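Local coordinates for long form salivary protein D7L1 (PDB 3NGV) that sequesters cysteinyl leukotrienes and thromboxane A2 analogues, and so blunts the host's vascular and platelet response while the mosquito feeds, at residues A[6-11]-A[146-151]; A[73-78]-A[94-99]; A[185-190]-A[235-240]. All coordinates share one frame; numbering follows the deposited sequence.

Interaction 1: residues A[6-11]-A[146-151]; sequences LDAEQA and PEIKQK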
ATOM      1  N   LEU A   6      -4.541  -1.608 -11.838  1.00  8.60           N
ATOM      2  CA  LEU A   6      -4.414  -1.054 -10.474  1.00  8.99           C
ATOM      3  C   LEU A   6      -5.028   0.343 -10.411  1.00  9.76           C
ATOM      4  O   LEU A   6      -4.772   1.205 -11.246  1.00 10.25           O
ATOM      5  CB  LEU A   6      -2.957  -0.928 -10.128  1.00  7.44           C
ATOM      6  CG  LEU A   6      -2.203  -2.288 -10.015  1.00 10.88           C
ATOM      7  CD1 LEU A   6      -0.778  -2.020  -9.663  1.00 16.24           C
ATOM      8  CD2 LEU A   6      -2.806  -3.214  -8.996  1.00 16.12           C
ATOM      9  N   ASP A   7      -5.854   0.594  -9.377  1.00  8.79           N
ATOM     10  CA  ASP A   7      -6.405   1.925  -9.234  1.00  8.83           C
ATOM     11  C   ASP A   7      -5.455   2.869  -8.459  1.00 10.04           C
ATOM     12  O   ASP A   7      -4.280   2.479  -8.204  1.00  8.84           O
ATOM     13  CB  ASP A   7      -7.776   1.847  -8.547  1.00  9.01           C
ATOM     14  CG  ASP A   7      -7.696   1.431  -7.049  1.00 13.14           C
ATOM     15  OD1 ASP A   7      -6.663   1.744  -6.366  1.00 11.15           O
ATOM     16  OD2 ASP A   7      -8.636   0.753  -6.543  1.00 11.86           O
ATOM     17  N   ALA A   8      -5.879   4.133  -8.220  1.00  8.78           N
ATOM     18  CA  ALA A   8      -4.935   5.132  -7.659  1.00  7.84           C
ATOM     19  C   ALA A   8      -4.454   4.745  -6.259  1.00  7.53           C
ATOM     20  O   ALA A   8      -3.303   5.012  -5.897  1.00  8.32           O
ATOM     21  CB  ALA A   8      -5.523   6.534  -7.630  1.00 10.69           C
ATOM     22  N   GLU A   9      -5.369   4.205  -5.459  1.00  8.10           N
ATOM     23  CA  GLU A   9      -4.979   3.868  -4.067  1.00  5.86           C
ATOM     24  C   GLU A   9      -3.931   2.732  -4.106  1.00  6.21           C
ATOM     25  O   GLU A   9      -2.956   2.726  -3.378  1.00  5.66           O
ATOM     26  CB  GLU A   9      -6.221   3.436  -3.306  1.00  6.03           C
ATOM     27  CG  GLU A   9      -5.867   2.951  -1.825  1.00  6.85           C
ATOM     28  CD  GLU A   9      -5.368   1.498  -1.731  1.00  8.55           C
ATOM     29  OE1 GLU A   9      -5.863   0.630  -2.526  1.00  9.83           O
ATOM     30  OE2 GLU A   9      -4.495   1.210  -0.863  1.00  8.63           O
ATOM     31  N   GLN A  10      -4.177   1.759  -4.956  1.00  6.93           N
ATOM     32  CA  GLN A  10      -3.236   0.614  -5.094  1.00  6.83           C
ATOM     33  C   GLN A  10      -1.859   1.083  -5.589  1.00  6.22           C
ATOM     34  O   GLN A  10      -0.829   0.585  -5.081  1.00  6.53           O
ATOM     35  CB  GLN A  10      -3.799  -0.486  -6.034  1.00  6.62           C
ATOM     36  CG  GLN A  10      -5.103  -1.167  -5.460  1.00  6.16           C
ATOM     37  CD  GLN A  10      -5.678  -2.054  -6.533  1.00 14.06           C
ATOM     38  OE1 GLN A  10      -6.139  -1.572  -7.533  1.00 11.72           O
ATOM     39  NE2 GLN A  10      -5.554  -3.383  -6.365  1.00 23.30           N
ATOM     40  N   ALA A  11      -1.806   1.981  -6.582  1.00  5.19           N
ATOM     41  CA  ALA A  11      -0.478   2.495  -6.982  1.00  5.68           C
ATOM     42  C   ALA A  11       0.180   3.345  -5.899  1.00  6.07           C
ATOM     43  O   ALA A  11       1.371   3.190  -5.623  1.00  6.14           O
ATOM     44  CB  ALA A  11      -0.637   3.323  -8.313  1.00  6.84           C
ATOM     45  N   PRO A 146     -15.111   7.644  -6.648  1.00 15.81           N
ATOM     46  CA  PRO A 146     -15.441   7.929  -5.297  1.00 16.48           C
ATOM     47  C   PRO A 146     -15.548   6.629  -4.454  1.00 13.76           C
ATOM     48  O   PRO A 146     -15.417   6.690  -3.227  1.00 14.46           O
ATOM     49  CB  PRO A 146     -16.775   8.726  -5.384  1.00 17.06           C
ATOM     50  CG  PRO A 146     -17.350   8.386  -6.696  1.00 17.01           C
ATOM     51  CD  PRO A 146     -16.128   8.151  -7.611  1.00 17.32           C
ATOM     52  N   GLU A 147     -15.654   5.468  -5.102  1.00 13.70           N
ATOM     53  CA  GLU A 147     -15.840   4.235  -4.378  1.00 14.39           C
ATOM     54  C   GLU A 147     -14.550   3.681  -3.809  1.00 15.77           C
ATOM     55  O   GLU A 147     -14.599   2.715  -3.036  1.00 18.30           O
ATOM     56  CB  GLU A 147     -16.454   3.135  -5.240  1.00 16.99           C
ATOM     57  CG  GLU A 147     -15.611   2.635  -6.388  1.00 17.40           C
ATOM     58  CD  GLU A 147     -15.514   3.613  -7.609  1.00 22.56           C
ATOM     59  OE1 GLU A 147     -16.046   4.752  -7.606  1.00 19.14           O
ATOM     60  OE2 GLU A 147     -14.881   3.169  -8.591  1.00 26.83           O
ATOM     61  N   ILE A 148     -13.401   4.217  -4.259  1.00 13.66           N
ATOM     62  CA  ILE A 148     -12.147   3.713  -3.624  1.00 12.49           C
ATOM     63  C   ILE A 148     -11.747   4.551  -2.455  1.00 11.30           C
ATOM     64  O   ILE A 148     -12.159   5.707  -2.305  1.00 12.32           O
ATOM     65  CB  ILE A 148     -10.986   3.584  -4.611  1.00 12.88           C
ATOM     66  CG1 ILE A 148     -10.389   4.936  -5.001  1.00 12.71           C
ATOM     67  CG2 ILE A 148     -11.484   2.831  -5.875  1.00 13.22           C
ATOM     68  CD1 ILE A 148      -9.199   4.768  -5.958  1.00 17.25           C
ATOM     69  N   LYS A 149     -10.866   4.001  -1.616  1.00 10.63           N
ATOM     70  CA  LYS A 149     -10.465   4.751  -0.428  1.00  9.37           C
ATOM     71  C   LYS A 149      -9.651   6.009  -0.781  1.00  9.34           C
ATOM     72  O   LYS A 149      -8.655   5.934  -1.506  1.00 11.18           O
ATOM     73  CB  LYS A 149      -9.556   3.865   0.468  1.00  7.72           C
ATOM     74  CG  LYS A 149      -9.286   4.625   1.799  1.00  8.75           C
ATOM     75  CD  LYS A 149      -7.987   4.086   2.478  1.00  8.85           C
ATOM     76  CE  LYS A 149      -6.717   4.692   1.822  1.00  7.44           C
ATOM     77  NZ  LYS A 149      -6.474   6.112   2.255  1.00  7.81           N
ATOM     78  N   GLN A 150     -10.106   7.152  -0.259  1.00  9.11           N
ATOM     79  CA  GLN A 150      -9.554   8.454  -0.707  1.00  9.19           C
ATOM     80  C   GLN A 150      -8.310   8.811   0.119  1.00 10.13           C
ATOM     81  O   GLN A 150      -8.129   8.329   1.237  1.00  9.73           O
ATOM     82  CB  GLN A 150     -10.659   9.521  -0.575  1.00  9.28           C
ATOM     83  CG  GLN A 150     -11.873   9.135  -1.491  1.00  8.43           C
ATOM     84  CD  GLN A 150     -11.619   9.377  -2.958  1.00 12.77           C
ATOM     85  OE1 GLN A 150     -11.106  10.474  -3.365  1.00 14.95           O
ATOM     86  NE2 GLN A 150     -11.969   8.376  -3.796  1.00 13.79           N
ATOM     87  N   LYS A 151      -7.499   9.712  -0.418  1.00  9.50           N
ATOM     88  CA  LYS A 151      -6.458  10.332   0.448  1.00 10.87           C
ATOM     89  C   LYS A 151      -7.077  11.009   1.639  1.00 11.42           C
ATOM     90  O   LYS A 151      -8.089  11.719   1.515  1.00 13.64           O
ATOM     91  CB  LYS A 151      -5.607  11.321  -0.349  1.00 11.55           C
ATOM     92  CG  LYS A 151      -4.905  10.582  -1.526  1.00 13.48           C
ATOM     93  CD  LYS A 151      -4.128  11.521  -2.495  1.00 18.23           C
ATOM     94  CE  LYS A 151      -3.133  12.337  -1.747  1.00 27.88           C
ATOM     95  NZ  LYS A 151      -1.955  12.593  -2.647  1.00 33.77           N
TER
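This is a buried van der Waals contact, without hydrogen bonds across it, between the start of helix 8-22, near the N-terminus, and the loop that joins helix 135-144 to helix 155-163, with I148 reaching across to D7, A8 and E9. The ethyl arm of I148 does most of the touching. Its CG1 lies between the backbone N and the carbonyl carbon (chi1 74°), and the extended chi2 then carries CD1 over the first turn of the helix. There CD1 lies 3.8 Å from D7 CG and also meets E9 N and A8 CB. The other branch, CG2, meets D7 OD2 at 3.6 Å. A branched aliphatic residue can fill both places at once, and the small A8 probably lets it come close to the backbone.

D7 is the N-cap of the helix and forms a capping box with Q10. Q10 N donates to D7 OD1 (2.9 Å), nearly along its C-O axis, and D7 N donates to Q10 OE1 (2.9 Å). This reciprocal pair fixes the carboxylate against which I148 packs. The loop runs on to K151, which binds leukotriene C4 and thromboxane A2.

Beyond I148, the aliphatic parts of E9 and K149 cross, E9 CG lying 4.1 Å from K149 CE. Their polar ends part company: E9 OE2 pairs with R198 and Y268, whereas K149 NZ, swung round by bends at chi3 and chi4, donates to the carbonyls of S265, E153 and Q150. Long, flexible side chains suit this place because their methylenes can line the contact while their charges find partners beside it. F155 touches both.

Interaction 2: residues A[73-78]-A[94-99]; sequences RIPVQY and EYQKAL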
ATOM      1  N   ARG A  73       0.425  -6.566 -19.402  1.00  9.58           N
ATOM      2  CA  ARG A  73      -0.363  -5.797 -18.438  1.00  7.43           C
ATOM      3  C   ARG A  73      -0.416  -4.333 -18.748  1.00  8.15           C
ATOM      4  O   ARG A  73      -1.359  -3.645 -18.366  1.00  9.67           O
ATOM      5  CB  ARG A  73       0.213  -6.038 -16.992  1.00  8.10           C
ATOM      6  CG  ARG A  73       0.007  -7.577 -16.743  1.00  7.92           C
ATOM      7  CD  ARG A  73       0.479  -7.827 -15.292  1.00  7.93           C
ATOM      8  NE  ARG A  73       0.404  -9.284 -15.038  1.00  9.87           N
ATOM      9  CZ  ARG A  73       0.863  -9.889 -13.928  1.00 12.11           C
ATOM     10  NH1 ARG A  73       1.584  -9.256 -12.995  1.00  9.71           N
ATOM     11  NH2 ARG A  73       0.699 -11.226 -13.798  1.00 13.78           N
ATOM     12  N   ILE A  74       0.569  -3.866 -19.510  1.00  8.76           N
ATOM     13  CA  ILE A  74       0.613  -2.440 -19.929  1.00  8.89           C
ATOM     14  C   ILE A  74      -0.724  -2.012 -20.644  1.00 10.14           C
ATOM     15  O   ILE A  74      -1.351  -1.046 -20.238  1.00  9.66           O
ATOM     16  CB  ILE A  74       1.880  -2.152 -20.754  1.00  9.54           C
ATOM     17  CG1 ILE A  74       3.065  -2.099 -19.762  1.00 11.62           C
ATOM     18  CG2 ILE A  74       1.736  -0.768 -21.531  1.00  7.93           C
ATOM     19  CD1 ILE A  74       4.455  -2.100 -20.548  1.00 18.72           C
ATOM     20  N   PRO A  75      -1.149  -2.730 -21.685  1.00 10.22           N
ATOM     21  CA  PRO A  75      -2.407  -2.274 -22.343  1.00 11.47           C
ATOM     22  C   PRO A  75      -3.628  -2.415 -21.452  1.00 11.73           C
ATOM     23  O   PRO A  75      -4.563  -1.659 -21.601  1.00 11.67           O
ATOM     24  CB  PRO A  75      -2.562  -3.244 -23.547  1.00 13.13           C
ATOM     25  CG  PRO A  75      -1.564  -4.456 -23.267  1.00 11.15           C
ATOM     26  CD  PRO A  75      -0.449  -3.798 -22.441  1.00 10.34           C
ATOM     27  N   VAL A  76      -3.610  -3.428 -20.553  1.00 10.12           N
ATOM     28  CA  VAL A  76      -4.699  -3.606 -19.567  1.00 10.18           C
ATOM     29  C   VAL A  76      -4.761  -2.427 -18.566  1.00  9.52           C
ATOM     30  O   VAL A  76      -5.838  -1.869 -18.325  1.00  9.22           O
ATOM     31  CB  VAL A  76      -4.568  -4.951 -18.779  1.00 10.75           C
ATOM     32  CG1 VAL A  76      -5.739  -5.115 -17.754  1.00 10.06           C
ATOM     33  CG2 VAL A  76      -4.506  -6.192 -19.768  1.00 11.84           C
ATOM     34  N   GLN A  77      -3.598  -2.048 -18.030  1.00  8.06           N
ATOM     35  CA  GLN A  77      -3.515  -0.823 -17.171  1.00  8.63           C
ATOM     36  C   GLN A  77      -4.033   0.431 -17.915  1.00  8.77           C
ATOM     37  O   GLN A  77      -4.866   1.197 -17.415  1.00  9.54           O
ATOM     38  CB  GLN A  77      -2.088  -0.630 -16.693  1.00  9.02           C
ATOM     39  CG  GLN A  77      -1.994   0.593 -15.755  1.00  7.68           C
ATOM     40  CD  GLN A  77      -2.659   0.283 -14.383  1.00  7.46           C
ATOM     41  OE1 GLN A  77      -2.869  -0.883 -14.014  1.00  9.51           O
ATOM     42  NE2 GLN A  77      -2.956   1.338 -13.623  1.00  7.50           N
ATOM     43  N   TYR A  78      -3.613   0.586 -19.167  1.00  9.27           N
ATOM     44  CA  TYR A  78      -4.092   1.716 -20.014  1.00  9.56           C
ATOM     45  C   TYR A  78      -5.602   1.607 -20.248  1.00 11.42           C
ATOM     46  O   TYR A  78      -6.275   2.602 -20.124  1.00 11.35           O
ATOM     47  CB  TYR A  78      -3.392   1.619 -21.387  1.00  9.43           C
ATOM     48  CG  TYR A  78      -3.971   2.515 -22.435  1.00 10.95           C
ATOM     49  CD1 TYR A  78      -3.983   3.905 -22.247  1.00 11.94           C
ATOM     50  CD2 TYR A  78      -4.394   1.973 -23.641  1.00 14.95           C
ATOM     51  CE1 TYR A  78      -4.482   4.744 -23.250  1.00 14.07           C
ATOM     52  CE2 TYR A  78      -4.866   2.832 -24.656  1.00 19.73           C
ATOM     53  CZ  TYR A  78      -4.871   4.182 -24.454  1.00 19.96           C
ATOM     54  OH  TYR A  78      -5.340   5.044 -25.444  1.00 20.22           O
ATOM     55  N   GLU A  94       4.076   1.132 -28.118  1.00  8.32           N
ATOM     56  CA  GLU A  94       5.521   1.178 -28.145  1.00  9.82           C
ATOM     57  C   GLU A  94       6.144   0.763 -26.792  1.00  9.38           C
ATOM     58  O   GLU A  94       7.162   0.070 -26.735  1.00  8.93           O
ATOM     59  CB  GLU A  94       6.046   2.561 -28.626  1.00 11.97           C
ATOM     60  CG  GLU A  94       5.753   2.818 -30.176  1.00 17.82           C
ATOM     61  CD  GLU A  94       6.189   1.637 -31.145  1.00 27.51           C
ATOM     62  OE1 GLU A  94       7.399   1.291 -31.110  1.00 29.95           O
ATOM     63  OE2 GLU A  94       5.351   1.022 -31.949  1.00 28.44           O
ATOM     64  N   TYR A  95       5.504   1.189 -25.717  1.00  9.84           N
ATOM     65  CA  TYR A  95       5.985   0.848 -24.359  1.00  9.18           C
ATOM     66  C   TYR A  95       5.866  -0.670 -24.188  1.00 10.37           C
ATOM     67  O   TYR A  95       6.787  -1.344 -23.691  1.00  8.36           O
ATOM     68  CB  TYR A  95       5.098   1.634 -23.372  1.00  9.89           C
ATOM     69  CG  TYR A  95       5.357   1.448 -21.874  1.00  9.73           C
ATOM     70  CD1 TYR A  95       6.621   1.074 -21.386  1.00  9.90           C
ATOM     71  CD2 TYR A  95       4.319   1.770 -20.945  1.00  9.63           C
ATOM     72  CE1 TYR A  95       6.861   0.971 -19.941  1.00  7.95           C
ATOM     73  CE2 TYR A  95       4.555   1.666 -19.527  1.00  7.81           C
ATOM     74  CZ  TYR A  95       5.801   1.232 -19.088  1.00  7.43           C
ATOM     75  OH  TYR A  95       5.991   1.122 -17.730  1.00  8.43           O
ATOM     76  N   GLN A  96       4.737  -1.223 -24.609  1.00  9.22           N
ATOM     77  CA  GLN A  96       4.553  -2.679 -24.567  1.00 10.12           C
ATOM     78  C   GLN A  96       5.658  -3.425 -25.330  1.00  9.10           C
ATOM     79  O   GLN A  96       6.195  -4.421 -24.783  1.00  9.79           O
ATOM     80  CB  GLN A  96       3.135  -3.085 -25.050  1.00  8.67           C
ATOM     81  CG  GLN A  96       2.889  -4.621 -24.792  1.00  9.81           C
ATOM     82  CD  GLN A  96       1.541  -5.072 -25.322  1.00  9.93           C
ATOM     83  OE1 GLN A  96       0.762  -4.269 -25.816  1.00  9.68           O
ATOM     84  NE2 GLN A  96       1.208  -6.322 -25.077  1.00  8.21           N
ATOM     85  N   LYS A  97       5.935  -2.965 -26.558  1.00 10.47           N
ATOM     86  CA  LYS A  97       6.986  -3.595 -27.373  1.00 12.01           C
ATOM     87  C   LYS A  97       8.337  -3.576 -26.625  1.00 12.09           C
ATOM     88  O   LYS A  97       9.110  -4.545 -26.692  1.00 13.23           O
ATOM     89  CB  LYS A  97       7.117  -2.876 -28.719  1.00 10.92           C
ATOM     90  CG  LYS A  97       5.872  -3.173 -29.640  1.00 13.15           C
ATOM     91  CD  LYS A  97       6.198  -2.428 -30.964  1.00 16.46           C
ATOM     92  CE  LYS A  97       5.105  -2.576 -31.961  1.00 19.59           C
ATOM     93  NZ  LYS A  97       5.502  -1.729 -33.148  1.00 20.71           N
ATOM     94  N   ALA A  98       8.653  -2.389 -26.115  1.00 11.87           N
ATOM     95  CA  ALA A  98       9.981  -2.138 -25.496  1.00 12.05           C
ATOM     96  C   ALA A  98      10.079  -3.072 -24.284  1.00 10.87           C
ATOM     97  O   ALA A  98      11.106  -3.746 -24.112  1.00 12.00           O
ATOM     98  CB  ALA A  98      10.125  -0.688 -25.076  1.00 10.71           C
ATOM     99  N   LEU A  99       9.018  -3.125 -23.455  1.00 10.26           N
ATOM    100  CA  LEU A  99       9.132  -4.016 -22.287  1.00 11.43           C
ATOM    101  C   LEU A  99       9.236  -5.507 -22.679  1.00 13.93           C
ATOM    102  O   LEU A  99       9.957  -6.306 -22.033  1.00 12.84           O
ATOM    103  CB  LEU A  99       7.988  -3.731 -21.309  1.00 11.42           C
ATOM    104  CG  LEU A  99       8.149  -4.496 -19.990  1.00 12.83           C
ATOM    105  CD1 LEU A  99       9.468  -4.062 -19.276  1.00 15.07           C
ATOM    106  CD2 LEU A  99       6.970  -4.110 -19.138  1.00 17.00           C
TER
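I74 and Y95 meet inside an antiparallel helical hairpin, in which helix 73-85 runs out and helix 89-100 returns after a short connection. The axes of the two short segments approach to 9.5 Å, with their directions 153° apart, and I74 lies opposite Q96 where the backbones are nearest.

The aromatic contact is a CH-pi interaction. I74 CD1 stands over the middle of the Y95 ring, 3.6 Å from its centroid and only 1° off the normal, so that all six ring carbons are about equally far from the methyl. The ethyl arm of I74 has CG1 anti to the carbonyl carbon and chi2 extended (169°), and these torsions set CD1 over the ring. The shorter branch reaches the same ring near its rim, I74 CG2 to Y95 CD2 being 3.7 Å. A tyrosine suits this position because its broad face receives an aliphatic knob while its hydroxyl still finds a polar partner, Y116 OH on helix 109-130. F123 of that helix also meets the Y95 ring, which therefore ties the hairpin to a third helix.

Purely aliphatic packing comes from L99, one turn after Y95, whose CD2 approaches I74 CD1 to 3.5 Å. The same methyl thus touches both a ring face and a leucine branch; V92 also touches I74.

At the more exposed margin the partners are a proline and an amide. P75, in the opening turn of its helix, can do without a backbone N-H there, and its ring offers a compact apolar surface. The extended side chain of Q96 crosses it at about a right angle, bringing Q96 OE1 to 3.5 Å from P75 CG and 3.6 Å from P75 CD.

Interaction 3: residues A[185-190]-A[235-240]; sequences ELKDAI and GSEAYD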
ATOM      1  N   GLU A 185     -21.453  -7.962  10.092  1.00 15.93           N
ATOM      2  CA  GLU A 185     -20.990  -6.681   9.642  1.00 15.73           C
ATOM      3  C   GLU A 185     -19.576  -6.470  10.168  1.00 16.37           C
ATOM      4  O   GLU A 185     -18.756  -5.993   9.453  1.00 16.21           O
ATOM      5  CB  GLU A 185     -21.875  -5.567  10.100  1.00 16.62           C
ATOM      6  CG  GLU A 185     -23.315  -5.563   9.478  1.00 15.34           C
ATOM      7  CD  GLU A 185     -24.267  -6.546  10.118  1.00 20.58           C
ATOM      8  OE1 GLU A 185     -24.018  -7.037  11.207  1.00 20.20           O
ATOM      9  OE2 GLU A 185     -25.298  -6.803   9.507  1.00 24.05           O
ATOM     10  N   LEU A 186     -19.353  -6.834  11.422  1.00 15.02           N
ATOM     11  CA  LEU A 186     -18.016  -6.678  12.034  1.00 14.14           C
ATOM     12  C   LEU A 186     -17.047  -7.584  11.290  1.00 14.93           C
ATOM     13  O   LEU A 186     -15.922  -7.133  10.945  1.00 12.44           O
ATOM     14  CB  LEU A 186     -18.012  -6.996  13.543  1.00 13.67           C
ATOM     15  CG  LEU A 186     -16.641  -6.838  14.254  1.00 10.69           C
ATOM     16  CD1 LEU A 186     -16.082  -5.414  14.074  1.00 16.19           C
ATOM     17  CD2 LEU A 186     -16.830  -7.106  15.722  1.00 13.53           C
ATOM     18  N   LYS A 187     -17.472  -8.826  11.002  1.00 13.58           N
ATOM     19  CA  LYS A 187     -16.523  -9.725  10.286  1.00 15.09           C
ATOM     20  C   LYS A 187     -16.162  -9.104   8.942  1.00 15.21           C
ATOM     21  O   LYS A 187     -15.006  -9.147   8.493  1.00 14.03           O
ATOM     22  CB  LYS A 187     -17.150 -11.130  10.107  1.00 15.81           C
ATOM     23  CG  LYS A 187     -17.309 -11.839  11.480  1.00 16.37           C
ATOM     24  CD  LYS A 187     -17.881 -13.258  11.224  1.00 21.10           C
ATOM     25  CE  LYS A 187     -17.845 -14.193  12.445  1.00 24.48           C
ATOM     26  NZ  LYS A 187     -18.973 -15.218  12.172  1.00 28.01           N
ATOM     27  N   ASP A 188     -17.169  -8.495   8.293  1.00 14.90           N
ATOM     28  CA  ASP A 188     -16.956  -7.871   6.986  1.00 15.77           C
ATOM     29  C   ASP A 188     -16.025  -6.662   7.106  1.00 13.67           C
ATOM     30  O   ASP A 188     -15.067  -6.582   6.292  1.00 13.98           O
ATOM     31  CB  ASP A 188     -18.297  -7.478   6.402  1.00 18.13           C
ATOM     32  CG  ASP A 188     -18.223  -6.969   4.999  1.00 25.00           C
ATOM     33  OD1 ASP A 188     -17.326  -7.396   4.220  1.00 29.24           O
ATOM     34  OD2 ASP A 188     -19.154  -6.180   4.670  1.00 29.87           O
ATOM     35  N   ALA A 189     -16.252  -5.792   8.091  1.00 12.69           N
ATOM     36  CA  ALA A 189     -15.390  -4.621   8.267  1.00 11.20           C
ATOM     37  C   ALA A 189     -13.903  -5.079   8.505  1.00 11.14           C
ATOM     38  O   ALA A 189     -12.985  -4.518   7.915  1.00 10.73           O
ATOM     39  CB  ALA A 189     -15.834  -3.737   9.383  1.00 13.02           C
ATOM     40  N   ILE A 190     -13.732  -6.088   9.327  1.00 11.47           N
ATOM     41  CA  ILE A 190     -12.398  -6.534   9.727  1.00 10.34           C
ATOM     42  C   ILE A 190     -11.652  -7.152   8.547  1.00 11.50           C
ATOM     43  O   ILE A 190     -10.428  -6.930   8.364  1.00 10.30           O
ATOM     44  CB  ILE A 190     -12.425  -7.447  10.992  1.00 11.88           C
ATOM     45  CG1 ILE A 190     -12.905  -6.667  12.236  1.00 12.06           C
ATOM     46  CG2 ILE A 190     -10.975  -8.000  11.292  1.00  9.88           C
ATOM     47  CD1 ILE A 190     -12.030  -5.329  12.573  1.00 11.42           C
ATOM     48  N   GLY A 235      -8.774 -20.743  13.022  1.00 20.64           N
ATOM     49  CA  GLY A 235      -9.568 -20.070  12.008  1.00 19.69           C
ATOM     50  C   GLY A 235      -8.646 -19.318  11.089  1.00 18.95           C
ATOM     51  O   GLY A 235      -7.520 -19.025  11.472  1.00 19.56           O
ATOM     52  N   SER A 236      -9.135 -19.008   9.889  1.00 18.00           N
ATOM     53  CA  SER A 236      -8.325 -18.391   8.833  1.00 19.42           C
ATOM     54  C   SER A 236      -8.888 -17.088   8.375  1.00 18.53           C
ATOM     55  O   SER A 236      -8.309 -16.520   7.439  1.00 18.94           O
ATOM     56  CB  SER A 236      -8.388 -19.326   7.577  1.00 20.04           C
ATOM     57  OG  SER A 236      -7.608 -20.455   7.887  1.00 27.67           O
ATOM     58  N   GLU A 237     -10.053 -16.651   8.897  1.00 16.99           N
ATOM     59  CA  GLU A 237     -10.640 -15.369   8.404  1.00 17.75           C
ATOM     60  C   GLU A 237      -9.961 -14.226   9.158  1.00 15.77           C
ATOM     61  O   GLU A 237      -9.466 -14.430  10.282  1.00 14.86           O
ATOM     62  CB  GLU A 237     -12.110 -15.272   8.689  1.00 19.26           C
ATOM     63  CG  GLU A 237     -13.007 -16.298   8.043  1.00 26.03           C
ATOM     64  CD  GLU A 237     -14.497 -16.153   8.557  1.00 38.17           C
ATOM     65  OE1 GLU A 237     -15.044 -14.993   8.684  1.00 42.85           O
ATOM     66  OE2 GLU A 237     -15.105 -17.201   8.859  1.00 45.91           O
ATOM     67  N   ALA A 238      -9.896 -13.059   8.520  1.00 14.95           N
ATOM     68  CA  ALA A 238      -9.382 -11.868   9.240  1.00 12.39           C
ATOM     69  C   ALA A 238      -9.944 -11.751  10.637  1.00 11.46           C
ATOM     70  O   ALA A 238      -9.169 -11.504  11.591  1.00 10.54           O
ATOM     71  CB  ALA A 238      -9.752 -10.623   8.472  1.00 10.62           C
ATOM     72  N   TYR A 239     -11.286 -11.832  10.800  1.00 11.07           N
ATOM     73  CA  TYR A 239     -11.868 -11.701  12.118  1.00 11.26           C
ATOM     74  C   TYR A 239     -11.304 -12.739  13.127  1.00 11.81           C
ATOM     75  O   TYR A 239     -11.097 -12.399  14.282  1.00 12.59           O
ATOM     76  CB  TYR A 239     -13.410 -11.880  12.041  1.00 12.88           C
ATOM     77  CG  TYR A 239     -14.083 -11.605  13.340  1.00 12.67           C
ATOM     78  CD1 TYR A 239     -14.165 -10.305  13.850  1.00 12.30           C
ATOM     79  CD2 TYR A 239     -14.665 -12.631  14.076  1.00 16.77           C
ATOM     80  CE1 TYR A 239     -14.794 -10.044  15.053  1.00 14.35           C
ATOM     81  CE2 TYR A 239     -15.300 -12.377  15.278  1.00 15.39           C
ATOM     82  CZ  TYR A 239     -15.371 -11.122  15.746  1.00 18.28           C
ATOM     83  OH  TYR A 239     -15.982 -10.929  16.951  1.00 15.98           O
ATOM     84  N   ASP A 240     -11.019 -13.979  12.690  1.00 12.23           N
ATOM     85  CA  ASP A 240     -10.423 -14.939  13.630  1.00 11.98           C
ATOM     86  C   ASP A 240      -9.092 -14.431  14.221  1.00 11.88           C
ATOM     87  O   ASP A 240      -8.894 -14.514  15.462  1.00 13.28           O
ATOM     88  CB  ASP A 240     -10.250 -16.336  12.976  1.00 12.27           C
ATOM     89  CG  ASP A 240     -11.549 -16.847  12.417  1.00 16.89           C
ATOM     90  OD1 ASP A 240     -12.563 -16.692  13.184  1.00 19.70           O
ATOM     91  OD2 ASP A 240     -11.590 -17.385  11.255  1.00 15.36           O
TER
HETATM   92  O   HOH W   1     -13.262 -11.558   8.675  1.00 13.86           O
HETATM   93  O   HOH W   2     -17.396 -16.947  10.660  1.00 45.63           O
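K187 NZ donates to water 2 at 2.8 Å, and the same water donates a hydrogen bond to E237 OE2 at 2.9 Å, so the opposite charges of lysine and glutamate are joined through solvent at the outer margin of the contact. The site is where the first turn of helix 238-247 packs on helix 184-196, within the mainly helical region belonging to the PBP/GOBP (odorant-binding protein) family. A second bridge lies further in: water 1 donates to K187 O at 3.0 Å and accepts from Y239 N at 2.9 Å. An amide in the first turn has no carbonyl one turn earlier in its own helix to pair with, and this water supplies an acceptor while linking the two backbones.

E237 is the N-cap of that turn, and its N donates to D240 OD2 from the anti side but tilted 28° out of the carboxylate plane.

Y239 is the centre of the apolar packing. Its CG is anti to the backbone N (chi1 -174°), which sends the ring across helix 184-196 among three side chains. K187 CG sits over one face in a CH-pi contact, 4.0 Å from the ring centroid and displaced toward the rim; the extended lysine thus gives its methylenes to the ring and its ammonium to solvent. L186 CD2 comes to 3.6 Å from Y239 CE1. Near the plane of the ring, I190 CG1 faces Y239 CD1 at the edge. The tyrosine hydroxyl accepts a weak bond from G182 N. Beside the ring, the methyl of A238 packs on I190, its CB lying 4.0 Å from I190 CG2.

Overall arrangement
The three contacts follow one another across the molecule, with interaction 2 and interaction 3 far apart (centres 37 Å) and interaction 1 between them, its centre 21 Å from that of interaction 2 and 22 Å from that of interaction 3. Interactions 1 and 2 touch directly: L6 N probably donates a hydrogen bond to Q77 OE1 at 2.8 Å, and the helical hairpin of 73-78 and 94-99 falls in the chain between 6-11 and 146-151. Both lie near the lipid-binding site. Interaction 1 includes K151, which binds leukotriene C4 and thromboxane A2, while the Y95 side chain is about 7 Å from that of W39, which binds leukotriene C4. Interaction 3 is remote from these residues.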